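Local coordinates for protein 401aa long hypothetical glucose-1-phosphate thymidylyltransferase (Sulfolobus tokodaii, PDB 2GGO) that acts as a bifunctional enzyme in the synthesis of UDP-N-acetylglucosamine and UDP-N-acetylgalactosamine, and is likely also to transfer the nucleotidyl group of dTTP or UTP to glucose 1-phosphate, at residues A[24-29]-A[213-218]; A[15-20]-A[314-319]; A[3-8]-A[32-37]; A[357-362]-A[369-374]. One frame throughout, in Å; residues are numbered along the deposited sequence.

Contact 1: residues A[24-29]-A[213-218]; sequences AFVPIL and WNIIDV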
loop_
_atom_site.group_PDB
_atom_site.type_symbol
_atom_site.label_atom_id
_atom_site.label_comp_id
_atom_site.label_asym_id
_atom_site.label_seq_id
_atom_site.Cartn_x
_atom_site.Cartn_y
_atom_site.Cartn_z
ATOM N N ALA A 24 6.472 2.686 1.752
ATOM C CA ALA A 24 6.641 1.783 2.899
ATOM C C ALA A 24 5.840 2.303 4.055
ATOM O O ALA A 24 5.508 1.561 4.983
ATOM C CB ALA A 24 8.124 1.723 3.280
ATOM N N PHE A 25 5.513 3.592 4.004
ATOM C CA PHE A 25 4.761 4.236 5.108
ATOM C C PHE A 25 3.245 4.424 4.875
ATOM O O PHE A 25 2.589 5.021 5.673
ATOM C CB PHE A 25 5.452 5.525 5.543
ATOM C CG PHE A 25 6.755 5.275 6.211
ATOM C CD1 PHE A 25 6.788 4.909 7.566
ATOM C CD2 PHE A 25 7.934 5.337 5.493
ATOM C CE1 PHE A 25 7.990 4.626 8.187
ATOM C CE2 PHE A 25 9.141 5.045 6.101
ATOM C CZ PHE A 25 9.168 4.694 7.457
ATOM N N VAL A 26 2.728 3.909 3.780
ATOM C CA VAL A 26 1.280 3.851 3.529
ATOM C C VAL A 26 0.637 3.179 4.743
ATOM O O VAL A 26 1.098 2.083 5.122
ATOM C CB VAL A 26 0.984 3.045 2.247
ATOM C CG1 VAL A 26 -0.468 2.576 2.181
ATOM C CG2 VAL A 26 1.264 3.864 1.035
ATOM N N PRO A 27 -0.418 3.818 5.361
ATOM C CA PRO A 27 -1.027 3.175 6.507
ATOM C C PRO A 27 -2.043 2.081 6.140
ATOM O O PRO A 27 -2.750 2.123 5.105
ATOM C CB PRO A 27 -1.676 4.336 7.276
ATOM C CG PRO A 27 -1.976 5.337 6.288
ATOM C CD PRO A 27 -1.108 5.099 5.065
ATOM N N ILE A 28 -2.040 1.060 6.975
ATOM C CA ILE A 28 -3.035 0.030 6.944
ATOM C C ILE A 28 -3.591 0.161 8.340
ATOM O O ILE A 28 -2.855 -0.040 9.327
ATOM C CB ILE A 28 -2.397 -1.342 6.722
ATOM C CG1 ILE A 28 -1.624 -1.337 5.411
ATOM C CG2 ILE A 28 -3.480 -2.422 6.727
ATOM C CD1 ILE A 28 -0.509 -2.291 5.425
ATOM N N LEU A 29 -4.860 0.560 8.434
ATOM C CA LEU A 29 -5.438 0.998 9.693
ATOM C C LEU A 29 -4.453 1.973 10.309
ATOM O O LEU A 29 -3.941 2.860 9.620
ATOM C CB LEU A 29 -5.729 -0.198 10.605
ATOM C CG LEU A 29 -6.659 -1.259 10.022
ATOM C CD1 LEU A 29 -6.912 -2.403 10.993
ATOM C CD2 LEU A 29 -7.991 -0.669 9.545
ATOM N N TRP A 213 -5.797 2.330 -5.613
ATOM C CA TRP A 213 -6.936 1.649 -5.047
ATOM C C TRP A 213 -6.605 0.468 -4.174
ATOM O O TRP A 213 -7.432 0.117 -3.344
ATOM C CB TRP A 213 -7.976 1.284 -6.081
ATOM C CG TRP A 213 -7.476 0.514 -7.178
ATOM C CD1 TRP A 213 -7.469 -0.828 -7.252
ATOM C CD2 TRP A 213 -6.869 0.999 -8.406
ATOM N NE1 TRP A 213 -6.864 -1.237 -8.436
ATOM C CE2 TRP A 213 -6.527 -0.127 -9.170
ATOM C CE3 TRP A 213 -6.585 2.273 -8.924
ATOM C CZ2 TRP A 213 -5.927 -0.031 -10.418
ATOM C CZ3 TRP A 213 -5.989 2.365 -10.175
ATOM C CH2 TRP A 213 -5.675 1.224 -10.909
ATOM N N ASN A 214 -5.416 -0.148 -4.331
ATOM C CA ASN A 214 -4.991 -1.241 -3.433
ATOM C C ASN A 214 -4.819 -0.809 -2.012
ATOM O O ASN A 214 -4.924 -1.617 -1.130
ATOM C CB ASN A 214 -3.734 -1.975 -3.879
ATOM C CG ASN A 214 -3.830 -2.542 -5.299
ATOM O OD1 ASN A 214 -4.828 -3.166 -5.697
ATOM N ND2 ASN A 214 -2.766 -2.378 -6.051
ATOM N N ILE A 215 -4.603 0.473 -1.754
ATOM C CA ILE A 215 -4.681 0.971 -0.375
ATOM C C ILE A 215 -6.060 0.714 0.267
ATOM O O ILE A 215 -6.174 0.412 1.471
ATOM C CB ILE A 215 -4.294 2.479 -0.311
ATOM C CG1 ILE A 215 -2.975 2.731 -1.047
ATOM C CG2 ILE A 215 -4.298 2.986 1.138
ATOM C CD1 ILE A 215 -2.355 4.142 -0.808
ATOM N N ILE A 216 -7.112 0.843 -0.550
ATOM C CA ILE A 216 -8.460 0.455 -0.108
ATOM C C ILE A 216 -8.534 -1.077 0.096
ATOM O O ILE A 216 -8.893 -1.543 1.138
ATOM C CB ILE A 216 -9.602 0.983 -1.027
ATOM C CG1 ILE A 216 -9.472 2.521 -1.205
ATOM C CG2 ILE A 216 -10.894 0.763 -0.299
ATOM C CD1 ILE A 216 -10.211 3.170 -2.459
ATOM N N ASP A 217 -8.205 -1.836 -0.921
ATOM C CA ASP A 217 -8.051 -3.277 -0.803
ATOM C C ASP A 217 -7.426 -3.699 0.554
ATOM O O ASP A 217 -8.125 -4.291 1.402
ATOM C CB ASP A 217 -7.206 -3.779 -1.986
ATOM C CG ASP A 217 -7.862 -3.534 -3.308
ATOM O OD1 ASP A 217 -9.061 -3.207 -3.289
ATOM O OD2 ASP A 217 -7.210 -3.636 -4.381
ATOM N N VAL A 218 -6.160 -3.376 0.819
ATOM C CA VAL A 218 -5.581 -3.937 2.090
ATOM C C VAL A 218 -6.200 -3.426 3.382
ATOM O O VAL A 218 -6.234 -4.110 4.441
ATOM C CB VAL A 218 -4.016 -3.845 2.165
ATOM C CG1 VAL A 218 -3.416 -4.553 0.994
ATOM C CG2 VAL A 218 -3.599 -2.405 2.099
#

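Contact 2: residues A[15-20]-A[314-319]; sequences EPITHT and DSVIAE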
loop_
_atom_site.group_PDB
_atom_site.type_symbol
_atom_site.label_atom_id
_atom_site.label_comp_id
_atom_site.label_asym_id
_atom_site.label_seq_id
_atom_site.Cartn_x
_atom_site.Cartn_y
_atom_site.Cartn_z
ATOM N N GLU A 15 1.370 7.538 -6.478
ATOM C CA GLU A 15 0.978 8.946 -6.427
ATOM C C GLU A 15 -0.551 9.133 -6.409
ATOM O O GLU A 15 -1.289 8.342 -6.962
ATOM C CB GLU A 15 1.572 9.657 -7.598
ATOM C CG GLU A 15 3.082 9.618 -7.442
ATOM C CD GLU A 15 3.790 10.271 -8.596
ATOM O OE1 GLU A 15 3.110 10.847 -9.454
ATOM O OE2 GLU A 15 5.036 10.216 -8.632
ATOM N N PRO A 16 -1.038 10.194 -5.767
ATOM C CA PRO A 16 -0.356 11.214 -5.053
ATOM C C PRO A 16 0.005 10.869 -3.624
ATOM O O PRO A 16 0.566 11.698 -2.951
ATOM C CB PRO A 16 -1.387 12.371 -5.068
ATOM C CG PRO A 16 -2.680 11.698 -5.061
ATOM C CD PRO A 16 -2.499 10.401 -5.772
ATOM N N ILE A 17 -0.348 9.686 -3.127
ATOM C CA ILE A 17 -0.020 9.362 -1.742
ATOM C C ILE A 17 1.493 9.464 -1.514
ATOM O O ILE A 17 1.921 9.879 -0.427
ATOM C CB ILE A 17 -0.510 7.969 -1.327
ATOM C CG1 ILE A 17 -2.036 7.895 -1.213
ATOM C CG2 ILE A 17 0.177 7.549 0.032
ATOM C CD1 ILE A 17 -2.837 8.669 -2.316
ATOM N N THR A 18 2.286 9.126 -2.543
ATOM C CA THR A 18 3.761 9.116 -2.418
ATOM C C THR A 18 4.434 10.462 -2.668
ATOM O O THR A 18 5.667 10.562 -2.668
ATOM C CB THR A 18 4.438 8.053 -3.333
ATOM O OG1 THR A 18 3.926 8.194 -4.657
ATOM C CG2 THR A 18 4.146 6.681 -2.831
ATOM N N HIS A 19 3.650 11.517 -2.859
ATOM C CA HIS A 19 4.231 12.812 -2.949
ATOM C C HIS A 19 4.822 13.257 -1.635
ATOM O O HIS A 19 5.710 14.106 -1.616
ATOM C CB HIS A 19 3.156 13.814 -3.357
ATOM C CG HIS A 19 2.779 13.736 -4.786
ATOM N ND1 HIS A 19 1.676 14.391 -5.281
ATOM C CD2 HIS A 19 3.369 13.132 -5.846
ATOM C CE1 HIS A 19 1.613 14.208 -6.590
ATOM N NE2 HIS A 19 2.608 13.427 -6.951
ATOM N N THR A 20 4.308 12.739 -0.520
ATOM C CA THR A 20 4.770 13.203 0.761
ATOM C C THR A 20 5.330 12.101 1.694
ATOM O O THR A 20 5.852 12.408 2.769
ATOM C CB THR A 20 3.667 13.900 1.509
ATOM O OG1 THR A 20 2.626 12.956 1.676
ATOM C CG2 THR A 20 3.150 15.146 0.708
ATOM N N ASP A 314 -15.533 5.657 -1.565
ATOM C CA ASP A 314 -14.506 4.929 -2.324
ATOM C C ASP A 314 -13.239 5.669 -2.639
ATOM O O ASP A 314 -12.667 5.528 -3.739
ATOM C CB ASP A 314 -15.089 4.517 -3.618
ATOM C CG ASP A 314 -16.362 3.687 -3.427
ATOM O OD1 ASP A 314 -16.156 2.509 -3.026
ATOM O OD2 ASP A 314 -17.526 4.208 -3.645
ATOM N N SER A 315 -12.756 6.419 -1.704
ATOM C CA SER A 315 -11.595 7.261 -1.947
ATOM C C SER A 315 -10.432 7.028 -1.020
ATOM O O SER A 315 -10.581 6.365 0.006
ATOM C CB SER A 315 -12.027 8.706 -1.820
ATOM O OG SER A 315 -13.292 8.872 -2.543
ATOM N N VAL A 316 -9.288 7.571 -1.399
ATOM C CA VAL A 316 -8.117 7.540 -0.497
ATOM C C VAL A 316 -7.662 8.954 -0.274
ATOM O O VAL A 316 -7.285 9.637 -1.233
ATOM C CB VAL A 316 -6.910 6.787 -1.058
ATOM C CG1 VAL A 316 -5.739 6.910 -0.046
ATOM C CG2 VAL A 316 -7.226 5.287 -1.239
ATOM N N ILE A 317 -7.687 9.412 0.967
ATOM C CA ILE A 317 -7.323 10.815 1.197
ATOM C C ILE A 317 -6.124 10.889 2.130
ATOM O O ILE A 317 -6.130 10.313 3.196
ATOM C CB ILE A 317 -8.499 11.575 1.810
ATOM C CG1 ILE A 317 -9.658 11.706 0.844
ATOM C CG2 ILE A 317 -8.154 12.968 2.275
ATOM C CD1 ILE A 317 -10.869 12.231 1.688
ATOM N N ALA A 318 -5.094 11.617 1.728
ATOM C CA ALA A 318 -3.836 11.472 2.402
ATOM C C ALA A 318 -3.798 12.327 3.662
ATOM O O ALA A 318 -4.899 12.586 4.233
ATOM C CB ALA A 318 -2.700 11.700 1.467
ATOM N N GLU A 319 -2.629 12.721 4.162
ATOM C CA GLU A 319 -2.569 13.380 5.468
ATOM C C GLU A 319 -2.730 14.864 5.409
ATOM O O GLU A 319 -2.394 15.483 4.428
ATOM C CB GLU A 319 -1.241 13.034 6.218
ATOM C CG GLU A 319 0.121 13.672 5.639
ATOM C CD GLU A 319 0.612 13.051 4.358
ATOM O OE1 GLU A 319 0.011 12.084 3.917
ATOM O OE2 GLU A 319 1.607 13.525 3.754
#

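Contact 3: residues A[3-8]-A[32-37]; sequences AFILAA and PLIEYQ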
loop_
_atom_site.group_PDB
_atom_site.type_symbol
_atom_site.label_atom_id
_atom_site.label_comp_id
_atom_site.label_asym_id
_atom_site.label_seq_id
_atom_site.Cartn_x
_atom_site.Cartn_y
_atom_site.Cartn_z
ATOM N N ALA A 3 17.550 -9.895 7.286
ATOM C CA ALA A 3 16.440 -9.561 6.399
ATOM C C ALA A 3 16.768 -8.256 5.682
ATOM O O ALA A 3 17.374 -7.360 6.262
ATOM C CB ALA A 3 15.160 -9.438 7.183
ATOM N N PHE A 4 16.407 -8.174 4.402
ATOM C CA PHE A 4 16.515 -6.937 3.624
ATOM C C PHE A 4 15.163 -6.641 3.072
ATOM O O PHE A 4 14.578 -7.488 2.396
ATOM C CB PHE A 4 17.540 -7.045 2.488
ATOM C CG PHE A 4 18.968 -7.175 2.981
ATOM C CD1 PHE A 4 19.815 -6.060 3.035
ATOM C CD2 PHE A 4 19.456 -8.409 3.431
ATOM C CE1 PHE A 4 21.141 -6.178 3.517
ATOM C CE2 PHE A 4 20.773 -8.539 3.936
ATOM C CZ PHE A 4 21.617 -7.426 3.978
ATOM N N ILE A 5 14.652 -5.454 3.396
ATOM C CA ILE A 5 13.398 -4.934 2.806
ATOM C C ILE A 5 13.756 -3.973 1.683
ATOM O O ILE A 5 14.465 -3.006 1.911
ATOM C CB ILE A 5 12.515 -4.238 3.844
ATOM C CG1 ILE A 5 12.169 -5.219 4.955
ATOM C CG2 ILE A 5 11.189 -3.713 3.181
ATOM C CD1 ILE A 5 11.758 -4.555 6.253
ATOM N N LEU A 6 13.318 -4.281 0.467
ATOM C CA LEU A 6 13.612 -3.450 -0.683
ATOM C C LEU A 6 12.467 -2.427 -0.819
ATOM O O LEU A 6 11.338 -2.766 -1.216
ATOM C CB LEU A 6 13.791 -4.308 -1.932
ATOM C CG LEU A 6 14.750 -5.514 -1.830
ATOM C CD1 LEU A 6 14.890 -6.289 -3.138
ATOM C CD2 LEU A 6 16.056 -5.072 -1.350
ATOM N N ALA A 7 12.790 -1.194 -0.424
ATOM C CA ALA A 7 11.858 -0.069 -0.346
ATOM C C ALA A 7 12.401 1.144 -1.110
ATOM O O ALA A 7 12.295 2.281 -0.644
ATOM C CB ALA A 7 11.623 0.291 1.098
ATOM N N ALA A 8 12.970 0.898 -2.281
ATOM C CA ALA A 8 13.725 1.952 -3.001
ATOM C C ALA A 8 13.100 2.619 -4.237
ATOM O O ALA A 8 13.622 3.659 -4.666
ATOM C CB ALA A 8 15.121 1.479 -3.331
ATOM N N PRO A 32 1.981 2.035 9.517
ATOM C CA PRO A 32 2.496 1.934 8.158
ATOM C C PRO A 32 2.767 0.471 7.735
ATOM O O PRO A 32 3.029 -0.403 8.573
ATOM C CB PRO A 32 3.758 2.783 8.213
ATOM C CG PRO A 32 4.201 2.679 9.601
ATOM C CD PRO A 32 2.927 2.734 10.405
ATOM N N LEU A 33 2.667 0.217 6.440
ATOM C CA LEU A 33 3.017 -1.051 5.865
ATOM C C LEU A 33 4.333 -1.626 6.445
ATOM O O LEU A 33 4.376 -2.796 6.833
ATOM C CB LEU A 33 3.148 -0.904 4.349
ATOM C CG LEU A 33 3.544 -2.173 3.577
ATOM C CD1 LEU A 33 2.546 -3.242 3.674
ATOM C CD2 LEU A 33 3.721 -1.801 2.140
ATOM N N ILE A 34 5.403 -0.830 6.476
ATOM C CA ILE A 34 6.714 -1.358 6.791
ATOM C C ILE A 34 6.778 -1.863 8.236
ATOM O O ILE A 34 7.564 -2.736 8.594
ATOM C CB ILE A 34 7.829 -0.338 6.505
ATOM C CG1 ILE A 34 9.155 -1.106 6.489
ATOM C CG2 ILE A 34 7.752 0.845 7.560
ATOM C CD1 ILE A 34 10.348 -0.346 6.144
ATOM N N GLU A 35 5.907 -1.324 9.062
ATOM C CA GLU A 35 5.797 -1.731 10.441
ATOM C C GLU A 35 5.217 -3.127 10.630
ATOM O O GLU A 35 5.561 -3.819 11.605
ATOM C CB GLU A 35 4.947 -0.683 11.108
ATOM C CG GLU A 35 4.624 -0.886 12.534
ATOM C CD GLU A 35 4.839 0.417 13.333
ATOM O OE1 GLU A 35 5.624 1.282 12.820
ATOM O OE2 GLU A 35 4.235 0.557 14.458
ATOM N N TYR A 36 4.277 -3.505 9.760
ATOM C CA TYR A 36 3.824 -4.892 9.609
ATOM C C TYR A 36 4.955 -5.818 9.095
ATOM O O TYR A 36 5.136 -6.887 9.611
ATOM C CB TYR A 36 2.633 -5.012 8.633
ATOM C CG TYR A 36 1.352 -4.385 9.109
ATOM C CD1 TYR A 36 1.016 -3.079 8.752
ATOM C CD2 TYR A 36 0.477 -5.091 9.918
ATOM C CE1 TYR A 36 -0.178 -2.498 9.196
ATOM C CE2 TYR A 36 -0.717 -4.539 10.338
ATOM C CZ TYR A 36 -1.041 -3.240 9.989
ATOM O OH TYR A 36 -2.218 -2.682 10.449
ATOM N N GLN A 37 5.702 -5.427 8.083
ATOM C CA GLN A 37 6.766 -6.291 7.623
ATOM C C GLN A 37 7.750 -6.562 8.742
ATOM O O GLN A 37 8.041 -7.702 9.053
ATOM C CB GLN A 37 7.446 -5.677 6.423
ATOM C CG GLN A 37 6.435 -5.364 5.372
ATOM C CD GLN A 37 7.072 -4.827 4.135
ATOM O OE1 GLN A 37 8.020 -4.022 4.203
ATOM N NE2 GLN A 37 6.597 -5.287 2.983
#

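Contact 4: residues A[357-362]-A[369-374]; sequences AFIGGH and VTILPG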
loop_
_atom_site.group_PDB
_atom_site.type_symbol
_atom_site.label_atom_id
_atom_site.label_comp_id
_atom_site.label_asym_id
_atom_site.label_seq_id
_atom_site.Cartn_x
_atom_site.Cartn_y
_atom_site.Cartn_z
ATOM N N ALA A 357 -11.819 9.351 -5.545
ATOM C CA ALA A 357 -10.651 10.141 -5.809
ATOM C C ALA A 357 -9.419 9.777 -4.997
ATOM O O ALA A 357 -9.539 9.196 -3.952
ATOM C CB ALA A 357 -11.017 11.656 -5.689
ATOM N N PHE A 358 -8.230 10.160 -5.497
ATOM C CA PHE A 358 -6.970 10.025 -4.757
ATOM C C PHE A 358 -6.321 11.397 -4.458
ATOM O O PHE A 358 -5.864 12.090 -5.353
ATOM C CB PHE A 358 -6.050 9.123 -5.561
ATOM C CG PHE A 358 -6.687 7.814 -5.912
ATOM C CD1 PHE A 358 -6.891 6.871 -4.944
ATOM C CD2 PHE A 358 -7.108 7.527 -7.204
ATOM C CE1 PHE A 358 -7.483 5.663 -5.221
ATOM C CE2 PHE A 358 -7.670 6.303 -7.481
ATOM C CZ PHE A 358 -7.853 5.367 -6.480
ATOM N N ILE A 359 -6.355 11.758 -3.176
ATOM C CA ILE A 359 -6.001 13.113 -2.712
ATOM C C ILE A 359 -4.667 13.135 -1.924
ATOM O O ILE A 359 -4.569 12.523 -0.840
ATOM C CB ILE A 359 -7.092 13.649 -1.808
ATOM C CG1 ILE A 359 -8.511 13.433 -2.385
ATOM C CG2 ILE A 359 -6.796 15.104 -1.366
ATOM C CD1 ILE A 359 -9.002 14.315 -3.566
ATOM N N GLY A 360 -3.691 13.903 -2.414
ATOM C CA GLY A 360 -2.410 14.054 -1.774
ATOM C C GLY A 360 -2.467 14.759 -0.439
ATOM O O GLY A 360 -3.444 15.436 -0.135
ATOM N N GLY A 361 -1.427 14.570 0.378
ATOM C CA GLY A 361 -1.275 15.291 1.591
ATOM C C GLY A 361 -1.350 16.789 1.490
ATOM O O GLY A 361 -0.852 17.399 0.524
ATOM N N HIS A 362 -1.965 17.392 2.489
ATOM C CA HIS A 362 -1.929 18.872 2.662
ATOM C C HIS A 362 -2.672 19.617 1.580
ATOM O O HIS A 362 -2.477 20.808 1.373
ATOM C CB HIS A 362 -0.498 19.430 2.698
ATOM C CG HIS A 362 0.359 18.823 3.768
ATOM N ND1 HIS A 362 0.344 19.276 5.076
ATOM C CD2 HIS A 362 1.271 17.817 3.722
ATOM C CE1 HIS A 362 1.222 18.574 5.783
ATOM N NE2 HIS A 362 1.727 17.632 5.001
ATOM N N VAL A 369 -16.592 22.477 -3.901
ATOM C CA VAL A 369 -15.758 21.782 -4.864
ATOM C C VAL A 369 -16.385 20.375 -5.230
ATOM O O VAL A 369 -16.930 19.574 -4.360
ATOM C CB VAL A 369 -14.265 21.877 -4.425
ATOM C CG1 VAL A 369 -13.520 20.655 -4.801
ATOM C CG2 VAL A 369 -13.418 23.119 -5.299
ATOM N N THR A 370 -16.351 20.106 -6.533
ATOM C CA THR A 370 -16.815 18.944 -7.271
ATOM C C THR A 370 -15.575 18.226 -7.881
ATOM O O THR A 370 -14.878 18.766 -8.736
ATOM C CB THR A 370 -17.695 19.459 -8.467
ATOM O OG1 THR A 370 -18.776 20.266 -8.008
ATOM C CG2 THR A 370 -18.283 18.359 -9.283
ATOM N N ILE A 371 -15.290 17.028 -7.386
ATOM C CA ILE A 371 -14.246 16.086 -7.898
ATOM C C ILE A 371 -14.760 14.858 -8.691
ATOM O O ILE A 371 -15.511 14.077 -8.192
ATOM C CB ILE A 371 -13.450 15.605 -6.655
ATOM C CG1 ILE A 371 -13.001 16.878 -5.908
ATOM C CG2 ILE A 371 -12.264 14.618 -7.114
ATOM C CD1 ILE A 371 -12.177 16.728 -4.703
ATOM N N LEU A 372 -14.370 14.692 -9.997
ATOM C CA LEU A 372 -14.838 13.556 -10.754
ATOM C C LEU A 372 -14.278 12.171 -10.364
ATOM O O LEU A 372 -13.267 12.056 -9.633
ATOM C CB LEU A 372 -14.579 13.808 -12.242
ATOM C CG LEU A 372 -15.793 14.587 -12.716
ATOM C CD1 LEU A 372 -15.972 15.951 -12.043
ATOM C CD2 LEU A 372 -15.746 14.807 -14.203
ATOM N N PRO A 373 -14.929 11.083 -10.857
ATOM C CA PRO A 373 -14.353 9.771 -10.416
ATOM C C PRO A 373 -12.913 9.445 -10.942
ATOM O O PRO A 373 -12.503 9.861 -12.075
ATOM C CB PRO A 373 -15.430 8.735 -10.869
ATOM C CG PRO A 373 -16.704 9.614 -11.168
ATOM C CD PRO A 373 -16.102 10.885 -11.739
ATOM N N GLY A 374 -12.115 8.808 -10.093
ATOM C CA GLY A 374 -10.754 8.407 -10.402
ATOM C C GLY A 374 -9.716 9.503 -10.588
ATOM O O GLY A 374 -8.631 9.242 -11.114
#

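Contact 1: residues A[24-29]-A[213-218]
V26 and I215 meet at a slant, the methyl branches of the valine lying against the far part of the isoleucine. V26 CG1 makes the nearer approach, 3.9 Å from I215 CD1 and 4.0 Å from I215 CG2, so that one valine methyl rests between the two arms of I215. The second methyl, V26 CG2, stands 4.1 Å from I215 CD1. The V26 side chain leaves the backbone toward the helix; with chi1 at 162°, CG1 stands opposite the backbone N.

One helical turn on, I28 and V218 also cross at an angle. I28 CG1 lies 4.0 Å from V218 CG2, while the I28 CG2 branch lies against the helix backbone, 4.0 Å from V218 O. The spacing of three residues between I215 and V218 matches the alternate pair V26 and I28, so one face of the helix lies over this short run. No hydrogen bond crosses the contact. The polar link comes from N219 of the same helix, whose side chain bonds P27 O, I215 O and L29 N.

Both segments belong to the nucleotidyltransferase part: helix 212-225, the last helix ahead of the first beta-helix strand 230-231, packs here on the short strand 27-28, itself paired antiparallel with 31-32. Around them, I17 touches I215, V218 also touches M207 of strand 206-208, and I28 reaches L33 of helix 33-43.

Contact 2: residues A[15-20]-A[314-319]
I17 and V316 supply the apolar part of this contact, their side chains crossing at about a right angle. V316 CG1 is the methyl that touches, 4.0 Å from I17 CG1 and 4.1 Å from I17 CD1, so it rests on the outer bond of the isoleucine. The V316 side chain leaves the backbone toward segment 15-20, and chi1 of 177° sets CG1 opposite the backbone N.

The polar part joins T20 to E319, which approach from opposite directions. T20 OG1 donates to E319 OE2 at 2.4 Å, a hydrogen bond so short that its exact length is doubtful, although the pairing fits the approach of the two groups. The glutamate chain is folded, with chi1 71° and chi2 -73°, which curls its carboxylate back to the threonine. Its other oxygen, E319 OE1, forms a salt bridge with R21.

Within segment 15-20, which has a cis peptide bond before P16, the H19 N to P16 O hydrogen bond of 3.1 Å closes a turn, and P16 CA lies over the centre of the H19 ring.

The loop that follows strand 2-6 thereby meets strand 316-317 of the C-terminal beta-helix. P16 and V316 both touch F358 of the adjacent strand 358-359, while helix 212-225 places I216 against V316.

Contact 3: residues A[3-8]-A[32-37]
I5 points from strand 2-6 at helix 33-43, meeting Q37 with one branch and I34 with the other. From CB the side chain divides. With chi1 (to CG1) at -59°, CG2 falls opposite the backbone N and lies 3.3 Å from Q37 OE1, a methyl-to-oxygen contact made where the two side chains cross obliquely. That oxygen is buried and has no hydrogen-bond partner in the model. The amide is instead held through Q37 NE2, which bonds the backbone oxygens of both Y97 and L100.

Strand 2-6 runs parallel to its neighbour 48-53, and helix 33-43 lies between the two in sequence, packed on their sheet: a beta-alpha-beta crossover of the GT-A-type nucleotidyltransferase fold. I5 occupies the helix-facing side of the strand, whereas L6, next along, points away from the helix segment.

The other branch continues through CG1 to CD1, which reaches I34 CG1 at 4.3 Å, a loose apolar touch. Beyond the two segments, I38 and L41 of the same helix touch I5, as do I49 and I96 of the flanking strands. Just past the strand, A8 opens the run of residues that probably binds the nucleoside triphosphate.

Contact 4: residues A[357-362]-A[369-374]
I359 and I371 turn their delta methyls toward each other by different torsions. Both set CG1 opposite the carbonyl carbon, with chi1 near -50°. At the second torsion they part, I359 bending its chain (chi2 -74°) while I371 keeps its own extended (chi2 -178°). The result is a tip-to-tip meeting, I359 CD1 to I371 CD1 at 4.1 Å. The gamma branch of I371 serves another partner: CG2 comes within 3.5 Å of A357 CB, a close apolar approach. A single isoleucine thus touches two residues that sit two apart on the facing segment.

These segments belong to one coil of the left-handed parallel beta-helix that hexapeptide-repeat transferases build. Strands 358-359 and 370-371 lie in different sheets of the prism, joined through strand 364-365, so the isoleucine contact spans its interior, where I377 of the next coil touches both I359 and I371.

At the corner after I371 the chain turns back toward its starting sheet, and A357 and G374 have their CA atoms 4.9 Å apart. G374 has a positive phi, a backbone conformation that glycine adopts readily. Past it, strand 376-377 runs parallel beside 358-359, and F358 makes backbone hydrogen bonds to V375 and I377. V389 of strand 388-389 also touches I371, and the F358 side chain meets P212 and W213 at the start of helix 212-225.

Overall arrangement
Contacts 1, 2 and 4 form a continuous path across the junction between the nucleotidyltransferase part and the beta-helix. Centres of contacts 1 and 2 lie 10 Å apart, joined by V26 CG2 to I17 CG2 at 4.0 Å; those of contacts 2 and 4 lie 9 Å apart on neighbouring strands, with a probable A318 N to I359 O hydrogen bond of 2.8 Å. Contact 3, 28 Å from contact 4 between centres, joins through contact 1, where A24 O and I34 N stand 2.8 Å apart. It holds A8 of the likely nucleotide site, and its Q37 side chain is about 6 Å from that of Y97, probably at the sugar-phosphate site; those of V26 and I17 are about 9 Å from G11.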